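Local coordinates for hypothetical protein, IPT/TIG domain protein (Bacteroides ovatus, PDB 4HW6), which is of unknown function but probably binds carbohydrate or another nutrient, joining an IPT/TIG domain to a six-bladed beta-propeller, at residues Phe138-Arg143 against Gly419-His424; Asp361-Thr366 against Phe401-Ser406; Trp388-Gly393 against Arg425-Ala430. All blocks are in the same frame, centred on the assembly; numbering follows the deposited sequence.

Contact 1: residues Phe138-Arg143 against Gly419-His424; sequences FDNIWR and GDCDNH
Phe138 and His424 meet through a pair of hydrogen bonds that run in opposite directions. The backbone N of Phe138 donates to His424 O over 3.1 Å, and the imidazole donates its ND1-H to Phe138 O over 2.8 Å. The carbonyl oxygen lies at the ring edge, practically in the imidazole plane, while ND1 itself stands 27° off the plane of that carbonyl. With CG opposite its own carbonyl carbon (chi1 -57°), the ring of His424 is carried back beside its backbone N, where Cys421 O rests over one face; Trp125 stacks on the ring as well. Replacing His424 by an alanine would probably leave Phe138 O without its donor in a side chain and Trp125 without its stacking partner. Asp139 turns its carboxylate aside to Trp125, and Asn140 spends its amide on Gln160.

A single water adds the bridging bonds. It donates to Phe138 O and to Cys421 O, the latter at 2.8 Å, and accepts a weak bond from Ile141 N, so that Phe138 O is gripped by both the imidazole and the water.

These bonds join two blades of the propeller: residues 421-424 form the turn between strands 415-420 and 425-431 of the last blade, and 138-143 lead into strand 143-146, at one edge of the next sheet round the ring.

Apolar packing fills the other end. Ile141 lays CG2 3.6 Å from Gly419 CA, an approach that the lack of a side chain on Gly419 permits, and its CB stands 4.2 Å from Cys421 SG. Trp157 touches Ile141 and also meets the Phe138 ring edge-to-face.

Contact 2: residues Asp361-Thr366 against Phe401-Ser406; sequences DRDSHT and FNHPTS
Arg362 lies along the backbone of Pro404 and the side chains of His403 and Thr405, touching them with nearly every atom. Its CB sits 3.4 Å from Pro404 O, a buried carbonyl with no hydrogen-bonding partner in the model; the CA-H of Arg362 also points to this oxygen. A chi1 of 180° turns CG away from the backbone N, and the chain, extended as far as NE, runs straight on. CG comes 3.7 Å from His403 CD2, and CD passes 3.5 Å from Thr405 OG1. NE then lies 3.9 Å from His403 CG, where the guanidinium is stacked flat on the imidazole, the two planes only 6° apart, with His403 CB over the centre of its face. At the tip NH1 donates to Thr405 OG1 across 2.8 Å, from a direction tilted out of the guanidinium plane. That hydroxyl in turn donates a hydrogen bond to His403 O, so its rotation is fixed from two sides.

The contact joins neighbouring blades of the propeller. Residues 362-365 make the turn between Asp361, ending strand 355-361, and Thr366, starting strand 366-370, closed by a G1 beta bulge at His365 and Thr366 facing Asp361, while 401-406 bring the chain into strand 404-410 at the edge of the last blade.

His365 forms the second polar link: its ND1, in the ring plane, accepts a nearly straight bond (167°) from His403 N at 3.0 Å, which makes this nitrogen the unprotonated one. Its CE1 comes 3.4 Å from His403 CD2. Beyond it, a water donates to His365 O and accepts from Phe401 N, and Pro404 presses its CD against the CA of His365. His403 ND1 is hydrogen-bonded to Asp422, in the 421-424 turn, which helps hold the imidazole against the guanidinium.

Contact 3: residues Trp388-Gly393 against Arg425-Ala430; sequences WGYVDG and RVRKIA
A chi1 of 173° swings the ring of Tyr390 away from its backbone N, to the two arginines of strand 425-431. Arg425 rises to it on an extended chain, whereas Arg427 folds back on itself at chi2 and chi3, the latter -73°. The guanidinium of Arg425 lies flat over one face of the phenol, a cation-pi stack with CZ 3.7 Å from the ring centroid and the planes 14° apart; its NH2 is hydrogen-bonded to Asn122 OD1, which helps hold it there. Arg427 instead meets the rim of the same ring: Tyr390 CD1 stands over the face of its guanidinium, 3.7 Å from NH1.

Asp392 is gripped side-on, NE and NH2 of Arg427 both donating to OD1, over 3.0 and 2.7 Å. NH2 also makes a weak bond to Val391 O. This loop runs on into strand 393-394, which pairs with strand 109-115; the latter lies beside 425-431 in the last blade and closes the ring of blades.

Thr113 of 109-115 bonds to both Tyr390 OH and Asp392 OD2. Since Arg427 also forms a salt bridge with Asp420, the two carboxylates probably balance its buried positive charge, and the bonds hold its bent chain in place.

Overall arrangement
All three contacts involve the last blade, whose sheet contains strands 404-410, 415-420 and 425-431. Contacts 1 and 2 are buried and similar in layout: each sets the turn between two strands of one blade against the chain entering the next. The turn histidine, however, donates to backbone in contact 1 and accepts from it in contact 2, and contact 2 adds a flat arginine stack where contact 1 has apolar packing. Contact 3, only partly buried, lies within the last blade and depends on charge and cation-pi stacking. The three are linked directly: Asp420 OD1 of contact 1 bonds Asn402 N of contact 2, Asn423 ND2 reaches Gly389 O of contact 3, and Phe401 O accepts from Gly389 N.

Contact 1: residues Phe138-Arg143 against Gly419-His424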
loop_
_atom_site.group_PDB
_atom_site.type_symbol
_atom_site.label_atom_id
_atom_site.label_comp_id
_atom_site.label_asym_id
_atom_site.label_seq_id
_atom_site.Cartn_x
_atom_site.Cartn_y
_atom_site.Cartn_z
ATOM N N PHE A 138 -9.882 -4.477 -14.676
ATOM C CA PHE A 138 -8.476 -4.665 -15.033
ATOM C C PHE A 138 -8.102 -6.120 -15.295
ATOM O O PHE A 138 -8.336 -6.988 -14.450
ATOM C CB PHE A 138 -7.621 -4.060 -13.926
ATOM C CG PHE A 138 -8.039 -2.660 -13.592
ATOM C CD1 PHE A 138 -8.049 -1.692 -14.588
ATOM C CD2 PHE A 138 -8.497 -2.329 -12.332
ATOM C CE1 PHE A 138 -8.468 -0.405 -14.313
ATOM C CE2 PHE A 138 -8.907 -1.044 -12.051
ATOM C CZ PHE A 138 -8.913 -0.082 -13.052
ATOM N N ASP A 139 -7.477 -6.368 -16.442
ATOM C CA ASP A 139 -7.096 -7.735 -16.839
ATOM C C ASP A 139 -6.010 -8.341 -15.977
ATOM O O ASP A 139 -6.073 -9.519 -15.661
ATOM C CB ASP A 139 -6.659 -7.799 -18.306
ATOM C CG ASP A 139 -7.819 -7.741 -19.279
ATOM O OD1 ASP A 139 -8.978 -8.117 -18.933
ATOM O OD2 ASP A 139 -7.554 -7.330 -20.426
ATOM N N ASN A 140 -4.996 -7.563 -15.607
ATOM C CA ASN A 140 -3.837 -8.129 -14.917
ATOM C C ASN A 140 -3.056 -7.061 -14.189
ATOM O O ASN A 140 -2.298 -6.295 -14.810
ATOM C CB ASN A 140 -2.939 -8.838 -15.933
ATOM C CG ASN A 140 -1.836 -9.660 -15.291
ATOM O OD1 ASN A 140 -1.717 -9.715 -14.074
ATOM N ND2 ASN A 140 -1.042 -10.326 -16.124
ATOM N N ILE A 141 -3.213 -7.019 -12.873
ATOM C CA ILE A 141 -2.538 -6.008 -12.067
ATOM C C ILE A 141 -1.260 -6.653 -11.480
ATOM O O ILE A 141 -1.233 -7.111 -10.341
ATOM C CB ILE A 141 -3.470 -5.451 -10.965
ATOM C CG1 ILE A 141 -4.863 -5.095 -11.511
ATOM C CG2 ILE A 141 -2.844 -4.198 -10.353
ATOM C CD1 ILE A 141 -5.921 -4.962 -10.413
ATOM N N TRP A 142 -0.203 -6.690 -12.277
ATOM C CA TRP A 142 0.883 -7.626 -12.052
ATOM C C TRP A 142 1.942 -7.084 -11.084
ATOM O O TRP A 142 2.325 -7.763 -10.134
ATOM C CB TRP A 142 1.496 -8.031 -13.409
ATOM C CG TRP A 142 2.666 -8.950 -13.289
ATOM C CD1 TRP A 142 3.951 -8.660 -13.621
ATOM C CD2 TRP A 142 2.663 -10.285 -12.796
ATOM N NE1 TRP A 142 4.760 -9.734 -13.351
ATOM C CE2 TRP A 142 3.999 -10.746 -12.836
ATOM C CE3 TRP A 142 1.668 -11.144 -12.330
ATOM C CZ2 TRP A 142 4.356 -12.027 -12.437
ATOM C CZ3 TRP A 142 2.028 -12.422 -11.928
ATOM C CH2 TRP A 142 3.362 -12.842 -11.967
ATOM N N ARG A 143 2.457 -5.890 -11.354
ATOM C CA ARG A 143 3.403 -5.213 -10.462
ATOM C C ARG A 143 3.117 -3.716 -10.485
ATOM O O ARG A 143 3.017 -3.121 -11.570
ATOM C CB ARG A 143 4.857 -5.406 -10.903
ATOM C CG ARG A 143 5.355 -6.837 -10.939
ATOM C CD ARG A 143 5.534 -7.412 -9.545
ATOM N NE ARG A 143 6.049 -8.793 -9.595
ATOM C CZ ARG A 143 5.331 -9.912 -9.473
ATOM N NH1 ARG A 143 4.019 -9.890 -9.328
ATOM N NH2 ARG A 143 5.950 -11.090 -9.496
ATOM N N GLY A 419 -3.406 -5.155 -5.943
ATOM C CA GLY A 419 -3.871 -5.619 -7.235
ATOM C C GLY A 419 -4.395 -7.020 -7.071
ATOM O O GLY A 419 -3.629 -7.998 -6.973
ATOM N N ASP A 420 -5.713 -7.111 -7.023
ATOM C CA ASP A 420 -6.419 -8.343 -6.717
ATOM C C ASP A 420 -6.825 -8.962 -8.053
ATOM O O ASP A 420 -7.935 -8.765 -8.548
ATOM C CB ASP A 420 -7.599 -7.979 -5.835
ATOM C CG ASP A 420 -8.290 -9.172 -5.221
ATOM O OD1 ASP A 420 -7.688 -10.247 -5.184
ATOM O OD2 ASP A 420 -9.417 -8.977 -4.690
ATOM N N CYS A 421 -5.887 -9.724 -8.625
ATOM C CA CYS A 421 -5.908 -10.028 -10.048
ATOM C C CYS A 421 -7.134 -10.756 -10.560
ATOM O O CYS A 421 -7.680 -10.345 -11.566
ATOM C CB CYS A 421 -4.649 -10.782 -10.475
ATOM S SG CYS A 421 -3.271 -9.650 -10.518
ATOM N N ASP A 422 -7.591 -11.794 -9.865
ATOM C CA ASP A 422 -8.769 -12.531 -10.325
ATOM C C ASP A 422 -10.130 -11.975 -9.846
ATOM O O ASP A 422 -11.201 -12.487 -10.189
ATOM C CB ASP A 422 -8.553 -14.027 -10.106
ATOM C CG ASP A 422 -7.784 -14.666 -11.276
ATOM O OD1 ASP A 422 -8.150 -14.406 -12.447
ATOM O OD2 ASP A 422 -6.843 -15.439 -11.052
ATOM N N ASN A 423 -10.083 -10.835 -9.172
ATOM C CA ASN A 423 -11.258 -9.989 -8.990
ATOM C C ASN A 423 -11.225 -8.760 -9.878
ATOM O O ASN A 423 -12.184 -8.010 -9.929
ATOM C CB ASN A 423 -11.389 -9.572 -7.524
ATOM C CG ASN A 423 -11.835 -10.712 -6.653
ATOM O OD1 ASN A 423 -12.667 -11.535 -7.082
ATOM N ND2 ASN A 423 -11.278 -10.800 -5.448
ATOM N N HIS A 424 -10.101 -8.551 -10.564
ATOM C CA HIS A 424 -9.966 -7.525 -11.592
ATOM C C HIS A 424 -10.139 -6.129 -11.043
ATOM O O HIS A 424 -10.549 -5.214 -11.756
ATOM C CB HIS A 424 -10.901 -7.864 -12.740
ATOM C CG HIS A 424 -10.626 -9.232 -13.298
ATOM N ND1 HIS A 424 -9.507 -9.502 -14.062
ATOM C CD2 HIS A 424 -11.272 -10.412 -13.136
ATOM C CE1 HIS A 424 -9.479 -10.797 -14.349
ATOM N NE2 HIS A 424 -10.538 -11.371 -13.798
HETATM O O HOH W 1 -6.300 -8.106 -12.615
#

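Contact 2: residues Asp361-Thr366 against Phe401-Ser406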
loop_
_atom_site.group_PDB
_atom_site.type_symbol
_atom_site.label_atom_id
_atom_site.label_comp_id
_atom_site.label_asym_id
_atom_site.label_seq_id
_atom_site.Cartn_x
_atom_site.Cartn_y
_atom_site.Cartn_z
ATOM N N ASP A 361 0.692 -12.835 -1.167
ATOM C CA ASP A 361 0.923 -14.272 -1.243
ATOM C C ASP A 361 -0.228 -14.739 -2.126
ATOM O O ASP A 361 -1.326 -14.982 -1.655
ATOM C CB ASP A 361 0.902 -14.861 0.166
ATOM C CG ASP A 361 1.735 -16.143 0.315
ATOM O OD1 ASP A 361 2.843 -16.249 -0.271
ATOM O OD2 ASP A 361 1.285 -17.033 1.074
ATOM N N ARG A 362 0.031 -14.799 -3.428
ATOM C CA ARG A 362 -1.007 -14.918 -4.418
ATOM C C ARG A 362 -1.873 -16.150 -4.245
ATOM O O ARG A 362 -3.119 -16.080 -4.350
ATOM C CB ARG A 362 -0.375 -14.881 -5.813
ATOM C CG ARG A 362 -1.350 -15.002 -6.965
ATOM C CD ARG A 362 -0.612 -14.942 -8.284
ATOM N NE ARG A 362 -1.438 -15.392 -9.414
ATOM C CZ ARG A 362 -1.940 -14.626 -10.394
ATOM N NH1 ARG A 362 -1.801 -13.302 -10.430
ATOM N NH2 ARG A 362 -2.628 -15.213 -11.372
ATOM N N ASP A 363 -1.253 -17.275 -3.954
ATOM C CA ASP A 363 -1.981 -18.542 -3.939
ATOM C C ASP A 363 -2.524 -18.980 -2.591
ATOM O O ASP A 363 -3.330 -19.898 -2.540
ATOM C CB ASP A 363 -1.151 -19.631 -4.630
ATOM C CG ASP A 363 -0.870 -19.288 -6.089
ATOM O OD1 ASP A 363 -1.798 -18.932 -6.816
ATOM O OD2 ASP A 363 0.291 -19.316 -6.507
ATOM N N SER A 364 -2.154 -18.276 -1.513
ATOM C CA SER A 364 -2.884 -18.367 -0.256
ATOM C C SER A 364 -3.947 -17.274 -0.134
ATOM O O SER A 364 -4.732 -17.281 0.822
ATOM C CB SER A 364 -1.949 -18.302 0.954
ATOM O OG SER A 364 -1.408 -17.008 1.094
ATOM N N HIS A 365 -3.961 -16.358 -1.111
ATOM C CA HIS A 365 -4.935 -15.260 -1.223
ATOM C C HIS A 365 -4.859 -14.287 -0.049
ATOM O O HIS A 365 -5.889 -13.789 0.451
ATOM C CB HIS A 365 -6.348 -15.794 -1.431
ATOM C CG HIS A 365 -6.433 -16.812 -2.528
ATOM N ND1 HIS A 365 -6.539 -16.459 -3.859
ATOM C CD2 HIS A 365 -6.450 -18.166 -2.489
ATOM C CE1 HIS A 365 -6.601 -17.555 -4.591
ATOM N NE2 HIS A 365 -6.508 -18.606 -3.791
ATOM N N THR A 366 -3.630 -13.965 0.354
ATOM C CA THR A 366 -3.405 -13.091 1.486
ATOM C C THR A 366 -2.386 -11.994 1.201
ATOM O O THR A 366 -1.562 -12.073 0.265
ATOM C CB THR A 366 -2.927 -13.895 2.718
ATOM O OG1 THR A 366 -1.740 -14.634 2.378
ATOM C CG2 THR A 366 -4.006 -14.859 3.198
ATOM N N PHE A 401 -9.726 -12.106 -0.940
ATOM C CA PHE A 401 -9.090 -11.728 -2.177
ATOM C C PHE A 401 -9.102 -12.940 -3.100
ATOM O O PHE A 401 -9.381 -14.062 -2.684
ATOM C CB PHE A 401 -7.622 -11.393 -1.966
ATOM C CG PHE A 401 -7.372 -10.219 -1.035
ATOM C CD1 PHE A 401 -7.504 -8.919 -1.488
ATOM C CD2 PHE A 401 -6.958 -10.434 0.267
ATOM C CE1 PHE A 401 -7.249 -7.838 -0.642
ATOM C CE2 PHE A 401 -6.699 -9.363 1.109
ATOM C CZ PHE A 401 -6.848 -8.065 0.649
ATOM N N ASN A 402 -8.696 -12.717 -4.336
ATOM C CA ASN A 402 -8.560 -13.829 -5.302
ATOM C C ASN A 402 -7.353 -13.540 -6.164
ATOM O O ASN A 402 -7.433 -12.761 -7.131
ATOM C CB ASN A 402 -9.824 -13.988 -6.164
ATOM C CG ASN A 402 -9.836 -15.272 -6.961
ATOM O OD1 ASN A 402 -8.814 -15.979 -7.033
ATOM N ND2 ASN A 402 -11.008 -15.613 -7.539
ATOM N N HIS A 403 -6.245 -14.161 -5.788
ATOM C CA HIS A 403 -4.932 -13.944 -6.405
ATOM C C HIS A 403 -4.430 -12.510 -6.251
ATOM O O HIS A 403 -4.108 -11.814 -7.222
ATOM C CB HIS A 403 -4.940 -14.429 -7.854
ATOM C CG HIS A 403 -5.065 -15.903 -7.968
ATOM N ND1 HIS A 403 -5.770 -16.515 -8.979
ATOM C CD2 HIS A 403 -4.560 -16.904 -7.204
ATOM C CE1 HIS A 403 -5.704 -17.830 -8.823
ATOM N NE2 HIS A 403 -4.963 -18.093 -7.763
ATOM N N PRO A 404 -4.334 -12.054 -4.994
ATOM C CA PRO A 404 -3.689 -10.779 -4.796
ATOM C C PRO A 404 -2.235 -10.884 -5.216
ATOM O O PRO A 404 -1.561 -11.824 -4.801
ATOM C CB PRO A 404 -3.808 -10.559 -3.288
ATOM C CG PRO A 404 -3.918 -11.909 -2.692
ATOM C CD PRO A 404 -4.548 -12.785 -3.737
ATOM N N THR A 405 -1.736 -9.927 -5.991
ATOM C CA THR A 405 -0.455 -10.072 -6.652
ATOM C C THR A 405 0.481 -8.882 -6.485
ATOM O O THR A 405 1.650 -9.045 -6.167
ATOM C CB THR A 405 -0.687 -10.353 -8.149
ATOM O OG1 THR A 405 -1.488 -11.538 -8.272
ATOM C CG2 THR A 405 0.615 -10.555 -8.898
ATOM N N SER A 406 -0.038 -7.688 -6.689
ATOM C CA SER A 406 0.719 -6.479 -6.622
ATOM C C SER A 406 0.320 -5.658 -5.396
ATOM O O SER A 406 -0.795 -5.801 -4.849
ATOM C CB SER A 406 0.519 -5.693 -7.932
ATOM O OG SER A 406 -0.852 -5.384 -8.137
HETATM O O HOH W 2 -8.552 -14.214 0.792
#

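Contact 3: residues Trp388-Gly393 against Arg425-Ala430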
loop_
_atom_site.group_PDB
_atom_site.type_symbol
_atom_site.label_atom_id
_atom_site.label_comp_id
_atom_site.label_asym_id
_atom_site.label_seq_id
_atom_site.Cartn_x
_atom_site.Cartn_y
_atom_site.Cartn_z
ATOM N N TRP A 388 -10.411 -18.034 -0.906
ATOM C CA TRP A 388 -10.487 -16.979 -1.926
ATOM C C TRP A 388 -11.914 -16.518 -2.130
ATOM O O TRP A 388 -12.887 -17.221 -1.818
ATOM C CB TRP A 388 -9.897 -17.440 -3.291
ATOM C CG TRP A 388 -10.538 -18.704 -3.872
ATOM C CD1 TRP A 388 -10.173 -20.007 -3.625
ATOM C CD2 TRP A 388 -11.635 -18.765 -4.772
ATOM N NE1 TRP A 388 -10.988 -20.854 -4.313
ATOM C CE2 TRP A 388 -11.884 -20.119 -5.035
ATOM C CE3 TRP A 388 -12.442 -17.802 -5.378
ATOM C CZ2 TRP A 388 -12.910 -20.538 -5.875
ATOM C CZ3 TRP A 388 -13.451 -18.218 -6.211
ATOM C CH2 TRP A 388 -13.679 -19.581 -6.444
ATOM N N GLY A 389 -12.029 -15.320 -2.691
ATOM C CA GLY A 389 -13.319 -14.736 -3.000
ATOM C C GLY A 389 -13.169 -13.249 -3.180
ATOM O O GLY A 389 -12.070 -12.744 -3.407
ATOM N N TYR A 390 -14.281 -12.556 -3.037
ATOM C CA TYR A 390 -14.339 -11.090 -3.151
ATOM C C TYR A 390 -15.290 -10.535 -2.103
ATOM O O TYR A 390 -16.521 -10.446 -2.316
ATOM C CB TYR A 390 -14.772 -10.652 -4.544
ATOM C CG TYR A 390 -15.004 -9.161 -4.640
ATOM C CD1 TYR A 390 -13.997 -8.262 -4.349
ATOM C CD2 TYR A 390 -16.266 -8.652 -4.997
ATOM C CE1 TYR A 390 -14.217 -6.896 -4.416
ATOM C CE2 TYR A 390 -16.497 -7.296 -5.075
ATOM C CZ TYR A 390 -15.471 -6.412 -4.788
ATOM O OH TYR A 390 -15.730 -5.052 -4.874
ATOM N N VAL A 391 -14.711 -10.197 -0.949
ATOM C CA VAL A 391 -15.478 -9.657 0.183
ATOM C C VAL A 391 -14.635 -8.584 0.815
ATOM O O VAL A 391 -13.450 -8.820 1.141
ATOM C CB VAL A 391 -15.821 -10.728 1.259
ATOM C CG1 VAL A 391 -16.588 -10.103 2.434
ATOM C CG2 VAL A 391 -16.596 -11.890 0.649
ATOM N N ASP A 392 -15.246 -7.408 0.976
ATOM C CA ASP A 392 -14.633 -6.285 1.641
ATOM C C ASP A 392 -14.958 -6.380 3.129
ATOM O O ASP A 392 -15.930 -7.032 3.508
ATOM C CB ASP A 392 -15.123 -4.974 1.008
ATOM C CG ASP A 392 -14.412 -4.657 -0.328
ATOM O OD1 ASP A 392 -13.226 -4.985 -0.475
ATOM O OD2 ASP A 392 -15.026 -4.059 -1.215
ATOM N N GLY A 393 -14.152 -5.756 3.982
ATOM C CA GLY A 393 -14.457 -5.698 5.405
ATOM C C GLY A 393 -13.210 -5.904 6.248
ATOM O O GLY A 393 -12.090 -5.647 5.782
ATOM N N ARG A 425 -9.734 -5.970 -9.783
ATOM C CA ARG A 425 -9.908 -4.729 -9.064
ATOM C C ARG A 425 -8.656 -4.358 -8.297
ATOM O O ARG A 425 -7.903 -5.243 -7.853
ATOM C CB ARG A 425 -11.057 -4.871 -8.063
ATOM C CG ARG A 425 -12.454 -4.973 -8.667
ATOM C CD ARG A 425 -13.342 -5.582 -7.609
ATOM N NE ARG A 425 -14.747 -5.695 -7.946
ATOM C CZ ARG A 425 -15.385 -6.827 -8.260
ATOM N NH1 ARG A 425 -14.754 -8.006 -8.418
ATOM N NH2 ARG A 425 -16.706 -6.754 -8.459
ATOM N N VAL A 426 -8.486 -3.051 -8.093
ATOM C CA VAL A 426 -7.578 -2.533 -7.073
ATOM C C VAL A 426 -8.348 -2.408 -5.761
ATOM O O VAL A 426 -9.344 -1.678 -5.663
ATOM C CB VAL A 426 -6.983 -1.161 -7.449
ATOM C CG1 VAL A 426 -6.023 -0.694 -6.365
ATOM C CG2 VAL A 426 -6.276 -1.221 -8.795
ATOM N N ARG A 427 -7.875 -3.120 -4.754
ATOM C CA ARG A 427 -8.445 -3.085 -3.419
ATOM C C ARG A 427 -7.613 -2.097 -2.584
ATOM O O ARG A 427 -6.458 -1.797 -2.913
ATOM C CB ARG A 427 -8.414 -4.466 -2.776
ATOM C CG ARG A 427 -8.999 -5.605 -3.604
ATOM C CD ARG A 427 -10.506 -5.550 -3.721
ATOM N NE ARG A 427 -11.217 -5.924 -2.499
ATOM C CZ ARG A 427 -11.307 -7.152 -1.982
ATOM N NH1 ARG A 427 -10.790 -8.198 -2.570
ATOM N NH2 ARG A 427 -11.984 -7.338 -0.871
ATOM N N LYS A 428 -8.230 -1.560 -1.546
ATOM C CA LYS A 428 -7.554 -0.653 -0.618
ATOM C C LYS A 428 -7.595 -1.220 0.795
ATOM O O LYS A 428 -8.601 -1.791 1.213
ATOM C CB LYS A 428 -8.216 0.707 -0.681
ATOM C CG LYS A 428 -7.665 1.781 0.248
ATOM C CD LYS A 428 -8.392 3.087 -0.095
ATOM C CE LYS A 428 -8.275 4.146 0.962
ATOM N NZ LYS A 428 -9.073 5.347 0.536
ATOM N N ILE A 429 -6.482 -1.091 1.518
ATOM C CA ILE A 429 -6.465 -1.406 2.954
ATOM C C ILE A 429 -6.162 -0.107 3.692
ATOM O O ILE A 429 -5.118 0.504 3.476
ATOM C CB ILE A 429 -5.429 -2.495 3.334
ATOM C CG1 ILE A 429 -5.653 -3.788 2.534
ATOM C CG2 ILE A 429 -5.502 -2.763 4.843
ATOM C CD1 ILE A 429 -4.627 -4.880 2.809
ATOM N N ALA A 430 -7.076 0.317 4.553
ATOM C CA ALA A 430 -6.976 1.592 5.245
ATOM C C ALA A 430 -7.909 1.548 6.447
ATOM O O ALA A 430 -8.738 0.629 6.566
ATOM C CB ALA A 430 -7.411 2.750 4.321
#